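Local coordinates for protein 2,3-dihydroxybenzoate-AMP ligase (Mycobacterium smegmatis, PDB 5KEI) that belongs to the AMP-binding enzyme family of the ANL clan and also carries the C-terminal domain associated with that family, at residues L90-G95 with A143-V148; H173-G178 with L184-V189; A331-P336 with P347-V352. All coordinates share one frame; numbering follows the deposited sequence.

How the interactions relate
The three contacts follow one another along the chain, and each closes before the next opens. Interactions 1 and 2 share the mixed sheet that runs from strand 184-185 to strand 222-226. Their centres are about 12 Å apart, and strands 145-149 and 173-177 are neighbours in that sheet. Probable hydrogen bonds from L175 N to L146 O and from D177 N to V148 O link them directly. Interaction 3 belongs to the other large sheet, through strand 349-354. Its centre lies about 39 Å from that of interaction 1 and 40 Å from that of interaction 2. Interactions 1 and 2 lie together toward one sheet edge, and interaction 3 in a different sheet of the AMP-binding region.

Interaction 1 of 3, residues L90-G95 with A143-V148; sequences LGIRPG and AVALVV
The side chain of I92 reaches V144 and A145 through an extended chain that starts beside its own backbone N. CG1 lies anti to the carbonyl carbon (chi1 -63°), and chi2 of 170° carries CD1 straight on. The CA-CB bond of I92 does not point at the strand, but the end of the chain comes near it. On the other side, V144 puts CG2 in the crowded position between its backbone N and its carbonyl carbon (chi1 -49°). This turns that methyl to I92. I92 CG1 lies 4.1 Å from V144 CG2, and the two side chains cross obliquely. Further out, I92 CD1 meets A145 CB at 3.9 Å. Both V144 and A145 point their CB atoms toward the loop.

The contact joins the loop between helix 73-88 and strand 97-101 to strand 145-149. It buries 95 Å². G91 leaves the helix with positive phi in a Schellman motif, and I92 follows it. The loop has polar fastenings of its own, such as R93 N to D96 OD2. A145 also packs on V98 and H173. Between these two segments the contact is wholly aliphatic. Its contribution is van der Waals contact and burial of apolar surface, while the backbone hydrogen bonds of V144 go to R97, R172 and H173 and those of A145 to L99.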
loop_
_atom_site.group_PDB
_atom_site.type_symbol
_atom_site.label_atom_id
_atom_site.label_comp_id
_atom_site.label_asym_id
_atom_site.label_seq_id
_atom_site.Cartn_x
_atom_site.Cartn_y
_atom_site.Cartn_z
ATOM N N LEU A 90 11.285 -9.887 24.313
ATOM C CA LEU A 90 9.928 -9.780 24.848
ATOM C C LEU A 90 9.149 -11.048 24.525
ATOM O O LEU A 90 8.038 -11.250 25.017
ATOM C CB LEU A 90 9.193 -8.552 24.285
ATOM C CG LEU A 90 9.742 -7.135 24.515
ATOM C CD1 LEU A 90 8.882 -6.121 23.770
ATOM C CD2 LEU A 90 9.798 -6.780 25.992
ATOM N N GLY A 91 9.725 -11.898 23.682
ATOM C CA GLY A 91 9.071 -13.145 23.327
ATOM C C GLY A 91 8.399 -13.110 21.968
ATOM O O GLY A 91 7.711 -14.054 21.587
ATOM N N ILE A 92 8.594 -12.013 21.243
ATOM C CA ILE A 92 8.151 -11.910 19.857
ATOM C C ILE A 92 9.018 -12.820 18.989
ATOM O O ILE A 92 10.254 -12.750 19.021
ATOM C CB ILE A 92 8.208 -10.452 19.344
ATOM C CG1 ILE A 92 7.237 -9.576 20.152
ATOM C CG2 ILE A 92 7.890 -10.396 17.844
ATOM C CD1 ILE A 92 7.378 -8.084 19.904
ATOM N N ARG A 93 8.359 -13.680 18.221
ATOM C CA ARG A 93 9.030 -14.776 17.532
ATOM C C ARG A 93 8.906 -14.615 16.022
ATOM O O ARG A 93 7.985 -13.963 15.564
ATOM C CB ARG A 93 8.431 -16.118 17.987
ATOM C CG ARG A 93 8.528 -16.362 19.488
ATOM C CD ARG A 93 9.834 -17.050 19.871
ATOM N NE ARG A 93 9.743 -18.495 19.661
ATOM C CZ ARG A 93 10.378 -19.166 18.700
ATOM N NH1 ARG A 93 11.189 -18.532 17.857
ATOM N NH2 ARG A 93 10.213 -20.479 18.595
ATOM N N PRO A 94 9.836 -15.211 15.249
ATOM C CA PRO A 94 9.738 -15.162 13.789
ATOM C C PRO A 94 8.312 -15.438 13.277
ATOM O O PRO A 94 7.635 -16.342 13.777
ATOM C CB PRO A 94 10.711 -16.257 13.345
ATOM C CG PRO A 94 11.756 -16.238 14.391
ATOM C CD PRO A 94 11.030 -15.961 15.687
ATOM N N GLY A 95 7.857 -14.628 12.319
ATOM C CA GLY A 95 6.538 -14.789 11.739
ATOM C C GLY A 95 5.456 -13.984 12.438
ATOM O O GLY A 95 4.398 -13.743 11.870
ATOM N N ALA A 143 -1.774 -9.807 15.104
ATOM C CA ALA A 143 -0.692 -9.048 15.715
ATOM C C ALA A 143 -0.508 -9.412 17.184
ATOM O O ALA A 143 -1.479 -9.648 17.903
ATOM C CB ALA A 143 -0.945 -7.550 15.571
ATOM N N VAL A 144 0.747 -9.467 17.621
ATOM C CA VAL A 144 1.066 -9.808 19.003
ATOM C C VAL A 144 1.598 -8.577 19.744
ATOM O O VAL A 144 1.797 -8.596 20.954
ATOM C CB VAL A 144 2.087 -10.975 19.080
ATOM C CG1 VAL A 144 1.625 -12.105 18.192
ATOM C CG2 VAL A 144 3.483 -10.521 18.671
ATOM N N ALA A 145 1.807 -7.495 19.008
ATOM C CA ALA A 145 2.333 -6.282 19.603
ATOM C C ALA A 145 1.973 -5.050 18.780
ATOM O O ALA A 145 1.378 -5.153 17.709
ATOM C CB ALA A 145 3.839 -6.391 19.781
ATOM N N LEU A 146 2.340 -3.888 19.310
ATOM C CA LEU A 146 1.995 -2.603 18.724
ATOM C C LEU A 146 3.065 -1.564 19.067
ATOM O O LEU A 146 3.352 -1.333 20.245
ATOM C CB LEU A 146 0.637 -2.141 19.233
ATOM C CG LEU A 146 0.262 -0.685 18.920
ATOM C CD1 LEU A 146 0.063 -0.446 17.426
ATOM C CD2 LEU A 146 -0.991 -0.272 19.701
ATOM N N VAL A 147 3.665 -0.946 18.048
ATOM C CA VAL A 147 4.656 0.101 18.279
ATOM C C VAL A 147 4.056 1.460 17.933
ATOM O O VAL A 147 3.527 1.645 16.839
ATOM C CB VAL A 147 5.928 -0.134 17.463
ATOM C CG1 VAL A 147 6.935 0.988 17.706
ATOM C CG2 VAL A 147 6.531 -1.510 17.808
ATOM N N VAL A 148 4.110 2.393 18.883
ATOM C CA VAL A 148 3.570 3.734 18.691
ATOM C C VAL A 148 4.461 4.807 19.278
ATOM O O VAL A 148 5.374 4.513 20.051
ATOM C CB VAL A 148 2.181 3.901 19.332
ATOM C CG1 VAL A 148 1.100 3.299 18.450
ATOM C CG2 VAL A 148 2.175 3.319 20.749
#

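Interaction 2 of 3, residues H173-G178 with L184-V189; sequences HVLVDG and LSWAEV
L175 and V176 pair in parallel with L184 and S185, adding the short edge strand 184-185 to the sheet beside strand 173-177. L184 N gives a bond to V174 O (3.0 Å), and V176 N gives one to L184 O (2.9 Å). The third bond, from W186 N to V176 O (2.9 Å), is almost straight at the hydrogen (177°), but its donor stands above the carbonyl plane. It ties the first residue of helix 186-190 to the sheet. S185 is the N-cap residue of this helix.

The tight part lies around L175. L175 CD2 sits 3.7 Å from W186 CE3 and 4.1 Å from V189 CG1, and all three residues are buried. W186 holds CG anti to its backbone N (chi1 169°), which goes with CE3 lying by that methyl. The indole NE1 bonds to E107 OE2.

The two ends are looser and more open. At one, G178 is exposed, and its O stays 4.3 Å from S185 OG. At the start of strand 173-177, L184 CD1 lies 3.8 Å from H173 ND1, and both residues are partly exposed. Backbone bonds thus set the register, and apolar packing on one face seats the helix. The indole keeps its polar atom satisfied.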
loop_
_atom_site.group_PDB
_atom_site.type_symbol
_atom_site.label_atom_id
_atom_site.label_comp_id
_atom_site.label_asym_id
_atom_site.label_seq_id
_atom_site.Cartn_x
_atom_site.Cartn_y
_atom_site.Cartn_z
ATOM N N HIS A 173 1.967 -7.010 23.801
ATOM C CA HIS A 173 2.940 -5.956 24.074
ATOM C C HIS A 173 2.593 -4.661 23.386
ATOM O O HIS A 173 2.233 -4.651 22.216
ATOM C CB HIS A 173 4.339 -6.383 23.627
ATOM C CG HIS A 173 4.816 -7.643 24.271
ATOM N ND1 HIS A 173 5.021 -7.750 25.632
ATOM C CD2 HIS A 173 5.114 -8.856 23.746
ATOM C CE1 HIS A 173 5.441 -8.970 25.913
ATOM N NE2 HIS A 173 5.511 -9.659 24.785
ATOM N N VAL A 174 2.713 -3.567 24.123
ATOM C CA VAL A 174 2.685 -2.246 23.530
ATOM C C VAL A 174 4.010 -1.531 23.795
ATOM O O VAL A 174 4.416 -1.392 24.950
ATOM C CB VAL A 174 1.527 -1.417 24.073
ATOM C CG1 VAL A 174 1.515 -0.031 23.416
ATOM C CG2 VAL A 174 0.211 -2.150 23.843
ATOM N N LEU A 175 4.683 -1.097 22.726
ATOM C CA LEU A 175 5.955 -0.383 22.838
ATOM C C LEU A 175 5.787 1.062 22.405
ATOM O O LEU A 175 5.430 1.345 21.261
ATOM C CB LEU A 175 7.040 -1.055 22.001
ATOM C CG LEU A 175 7.550 -2.427 22.458
ATOM C CD1 LEU A 175 6.580 -3.517 22.044
ATOM C CD2 LEU A 175 8.933 -2.703 21.886
ATOM N N VAL A 176 6.033 1.976 23.332
ATOM C CA VAL A 176 5.801 3.384 23.096
ATOM C C VAL A 176 7.120 4.153 22.994
ATOM O O VAL A 176 7.923 4.160 23.931
ATOM C CB VAL A 176 4.929 3.998 24.218
ATOM C CG1 VAL A 176 4.635 5.472 23.930
ATOM C CG2 VAL A 176 3.646 3.203 24.374
ATOM N N ASP A 177 7.337 4.781 21.843
ATOM C CA ASP A 177 8.433 5.724 21.672
ATOM C C ASP A 177 8.018 7.043 22.329
ATOM O O ASP A 177 7.340 7.867 21.709
ATOM C CB ASP A 177 8.761 5.908 20.181
ATOM C CG ASP A 177 10.001 6.762 19.942
ATOM O OD1 ASP A 177 11.000 6.589 20.665
ATOM O OD2 ASP A 177 9.982 7.603 19.013
ATOM N N GLY A 178 8.408 7.223 23.590
ATOM C CA GLY A 178 7.967 8.348 24.400
ATOM C C GLY A 178 7.454 7.929 25.777
ATOM O O GLY A 178 7.932 6.947 26.345
ATOM N N LEU A 184 5.346 -0.605 27.716
ATOM C CA LEU A 184 6.794 -0.702 27.537
ATOM C C LEU A 184 7.371 0.542 26.866
ATOM O O LEU A 184 6.706 1.169 26.043
ATOM C CB LEU A 184 7.136 -1.933 26.701
ATOM C CG LEU A 184 6.974 -3.312 27.331
ATOM C CD1 LEU A 184 6.600 -4.346 26.269
ATOM C CD2 LEU A 184 8.255 -3.704 28.033
ATOM N N SER A 185 8.606 0.895 27.218
ATOM C CA SER A 185 9.300 2.013 26.578
ATOM C C SER A 185 10.104 1.502 25.398
ATOM O O SER A 185 10.919 0.594 25.564
ATOM C CB SER A 185 10.229 2.730 27.555
ATOM O OG SER A 185 10.855 3.853 26.949
ATOM N N TRP A 186 9.878 2.081 24.217
ATOM C CA TRP A 186 10.596 1.656 23.020
ATOM C C TRP A 186 12.096 1.864 23.206
ATOM O O TRP A 186 12.900 1.018 22.820
ATOM C CB TRP A 186 10.098 2.411 21.786
ATOM C CG TRP A 186 10.969 2.208 20.572
ATOM C CD1 TRP A 186 11.944 3.049 20.109
ATOM C CD2 TRP A 186 10.949 1.087 19.674
ATOM N NE1 TRP A 186 12.522 2.522 18.976
ATOM C CE2 TRP A 186 11.928 1.322 18.690
ATOM C CE3 TRP A 186 10.200 -0.090 19.612
ATOM C CZ2 TRP A 186 12.172 0.426 17.661
ATOM C CZ3 TRP A 186 10.442 -0.972 18.595
ATOM C CH2 TRP A 186 11.419 -0.714 17.628
ATOM N N ALA A 187 12.457 2.985 23.826
ATOM C CA ALA A 187 13.849 3.305 24.114
ATOM C C ALA A 187 14.467 2.253 25.019
ATOM O O ALA A 187 15.553 1.749 24.735
ATOM C CB ALA A 187 13.961 4.688 24.756
ATOM N N GLU A 188 13.770 1.921 26.103
ATOM C CA GLU A 188 14.256 0.920 27.046
ATOM C C GLU A 188 14.488 -0.404 26.342
ATOM O O GLU A 188 15.563 -0.984 26.444
ATOM C CB GLU A 188 13.274 0.722 28.206
ATOM C CG GLU A 188 13.394 1.730 29.340
ATOM C CD GLU A 188 12.405 1.450 30.475
ATOM O OE1 GLU A 188 11.901 0.303 30.564
ATOM O OE2 GLU A 188 12.130 2.380 31.270
ATOM N N VAL A 189 13.476 -0.868 25.617
ATOM C CA VAL A 189 13.518 -2.208 25.050
ATOM C C VAL A 189 14.579 -2.345 23.947
ATOM O O VAL A 189 15.263 -3.363 23.868
ATOM C CB VAL A 189 12.139 -2.624 24.492
ATOM C CG1 VAL A 189 12.189 -4.044 23.944
ATOM C CG2 VAL A 189 11.077 -2.512 25.574
#

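Interaction 3 of 3, residues A331-P336 with P347-V352; sequences AKLAAP and PGLQQV
This is a small buried packing contact, extended by water, inside a beta-alpha-beta unit. L333 lies in the link from strand 325-328 to helix 335-344, and it meets L349 and Q351 on strand 349-354. The two strands are parallel neighbours in the nine-stranded sheet.

L333 and L349 reach toward each other tip to tip, with CD2 of L333 4.0 Å from CD1 of L349. The pair packs further on V328 of the first strand and A338 of the helix, so all three elements of the unit meet here.

The amide end of Q351 comes up to CB of L333. Its OE1 lies 3.8 Å from L333 CB, which is a packing approach only. A bend of the Q351 chain at chi2 (-149°) goes with this placing of the amide. OE1 accepts a bond from Q376 NE2, and NE2 gives one to L372 O. NE2 also donates to a water at 3.3 Å, and that water donates to L333 O at 2.6 Å. L333 O has a second, weak donor in K332 NZ at 3.4 Å. Another water gives a bond to V352 O at 3.0 Å and a weak one to A331 O at 3.4 Å.

The leucines thus bury apolar methyls between loop and strand. One water joins L333 O to the amide N of Q351, and the other links the acceptors V352 O and, weakly, A331 O. With partners on both its oxygen and its nitrogen, the buried amide of Q351 is fixed in its rotation, and its polar atoms are satisfied.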
loop_
_atom_site.group_PDB
_atom_site.type_symbol
_atom_site.label_atom_id
_atom_site.label_comp_id
_atom_site.label_asym_id
_atom_site.label_seq_id
_atom_site.Cartn_x
_atom_site.Cartn_y
_atom_site.Cartn_z
ATOM N N ALA A 331 -2.352 10.299 -6.811
ATOM C CA ALA A 331 -3.567 10.826 -7.440
ATOM C C ALA A 331 -3.094 11.452 -8.736
ATOM O O ALA A 331 -1.898 11.650 -8.892
ATOM C CB ALA A 331 -4.275 11.851 -6.557
ATOM N N LYS A 332 -3.989 11.778 -9.664
ATOM C CA LYS A 332 -3.511 12.201 -10.989
ATOM C C LYS A 332 -3.050 13.662 -11.040
ATOM O O LYS A 332 -3.786 14.567 -10.718
ATOM C CB LYS A 332 -4.572 11.966 -12.060
ATOM C CG LYS A 332 -4.080 12.274 -13.495
ATOM C CD LYS A 332 -5.237 12.324 -14.486
ATOM C CE LYS A 332 -4.755 12.360 -15.918
ATOM N NZ LYS A 332 -3.680 13.368 -16.041
ATOM N N LEU A 333 -1.811 13.877 -11.452
ATOM C CA LEU A 333 -1.343 15.229 -11.693
ATOM C C LEU A 333 -1.917 15.729 -13.014
ATOM O O LEU A 333 -1.626 15.171 -14.076
ATOM C CB LEU A 333 0.178 15.284 -11.721
ATOM C CG LEU A 333 0.789 16.676 -11.802
ATOM C CD1 LEU A 333 0.341 17.497 -10.616
ATOM C CD2 LEU A 333 2.309 16.587 -11.853
ATOM N N ALA A 334 -2.751 16.761 -12.939
ATOM C CA ALA A 334 -3.285 17.400 -14.134
ATOM C C ALA A 334 -2.132 18.050 -14.908
ATOM O O ALA A 334 -1.198 18.569 -14.312
ATOM C CB ALA A 334 -4.362 18.431 -13.758
ATOM N N ALA A 335 -2.193 18.005 -16.231
ATOM C CA ALA A 335 -1.091 18.491 -17.064
ATOM C C ALA A 335 -0.750 19.987 -16.865
ATOM O O ALA A 335 0.433 20.334 -16.807
ATOM C CB ALA A 335 -1.393 18.198 -18.541
ATOM N N PRO A 336 -1.764 20.874 -16.748
ATOM C CA PRO A 336 -1.419 22.250 -16.344
ATOM C C PRO A 336 -0.643 22.315 -15.021
ATOM O O PRO A 336 0.286 23.109 -14.897
ATOM C CB PRO A 336 -2.792 22.938 -16.200
ATOM C CG PRO A 336 -3.676 22.196 -17.143
ATOM C CD PRO A 336 -3.184 20.758 -17.135
ATOM N N PRO A 347 12.527 20.857 -13.567
ATOM C CA PRO A 347 12.118 20.140 -14.779
ATOM C C PRO A 347 12.134 18.636 -14.536
ATOM O O PRO A 347 11.535 17.878 -15.304
ATOM C CB PRO A 347 13.178 20.551 -15.809
ATOM C CG PRO A 347 14.365 20.923 -15.002
ATOM C CD PRO A 347 13.842 21.506 -13.721
ATOM N N GLY A 348 12.822 18.233 -13.466
ATOM C CA GLY A 348 13.034 16.836 -13.123
ATOM C C GLY A 348 11.829 16.170 -12.476
ATOM O O GLY A 348 11.972 15.414 -11.527
ATOM N N LEU A 349 10.646 16.464 -13.000
ATOM C CA LEU A 349 9.411 15.843 -12.577
ATOM C C LEU A 349 9.398 14.400 -13.027
ATOM O O LEU A 349 9.837 14.084 -14.138
ATOM C CB LEU A 349 8.204 16.588 -13.159
ATOM C CG LEU A 349 6.850 15.868 -13.223
ATOM C CD1 LEU A 349 6.245 15.727 -11.824
ATOM C CD2 LEU A 349 5.875 16.568 -14.196
ATOM N N GLN A 350 8.914 13.519 -12.161
ATOM C CA GLN A 350 8.611 12.161 -12.579
ATOM C C GLN A 350 7.213 11.825 -12.124
ATOM O O GLN A 350 6.889 12.010 -10.953
ATOM C CB GLN A 350 9.605 11.171 -12.004
ATOM C CG GLN A 350 9.340 9.743 -12.403
ATOM C CD GLN A 350 10.236 8.804 -11.656
ATOM O OE1 GLN A 350 10.214 8.781 -10.427
ATOM N NE2 GLN A 350 11.051 8.035 -12.381
ATOM N N GLN A 351 6.367 11.370 -13.043
ATOM C CA GLN A 351 5.032 10.949 -12.644
ATOM C C GLN A 351 5.074 9.478 -12.266
ATOM O O GLN A 351 5.731 8.650 -12.927
ATOM C CB GLN A 351 3.994 11.220 -13.743
ATOM C CG GLN A 351 3.753 12.716 -13.991
ATOM C CD GLN A 351 2.326 13.062 -14.452
ATOM O OE1 GLN A 351 1.350 12.492 -13.972
ATOM N NE2 GLN A 351 2.214 14.011 -15.386
ATOM N N VAL A 352 4.407 9.168 -11.161
ATOM C CA VAL A 352 4.343 7.805 -10.664
ATOM C C VAL A 352 2.892 7.386 -10.431
ATOM O O VAL A 352 2.192 7.994 -9.645
ATOM C CB VAL A 352 5.127 7.650 -9.352
ATOM C CG1 VAL A 352 5.162 6.172 -8.931
ATOM C CG2 VAL A 352 6.524 8.238 -9.502
HETATM O O HOH W 1 -0.418 9.052 -10.535
HETATM O O HOH W 2 -0.808 14.641 -16.500
#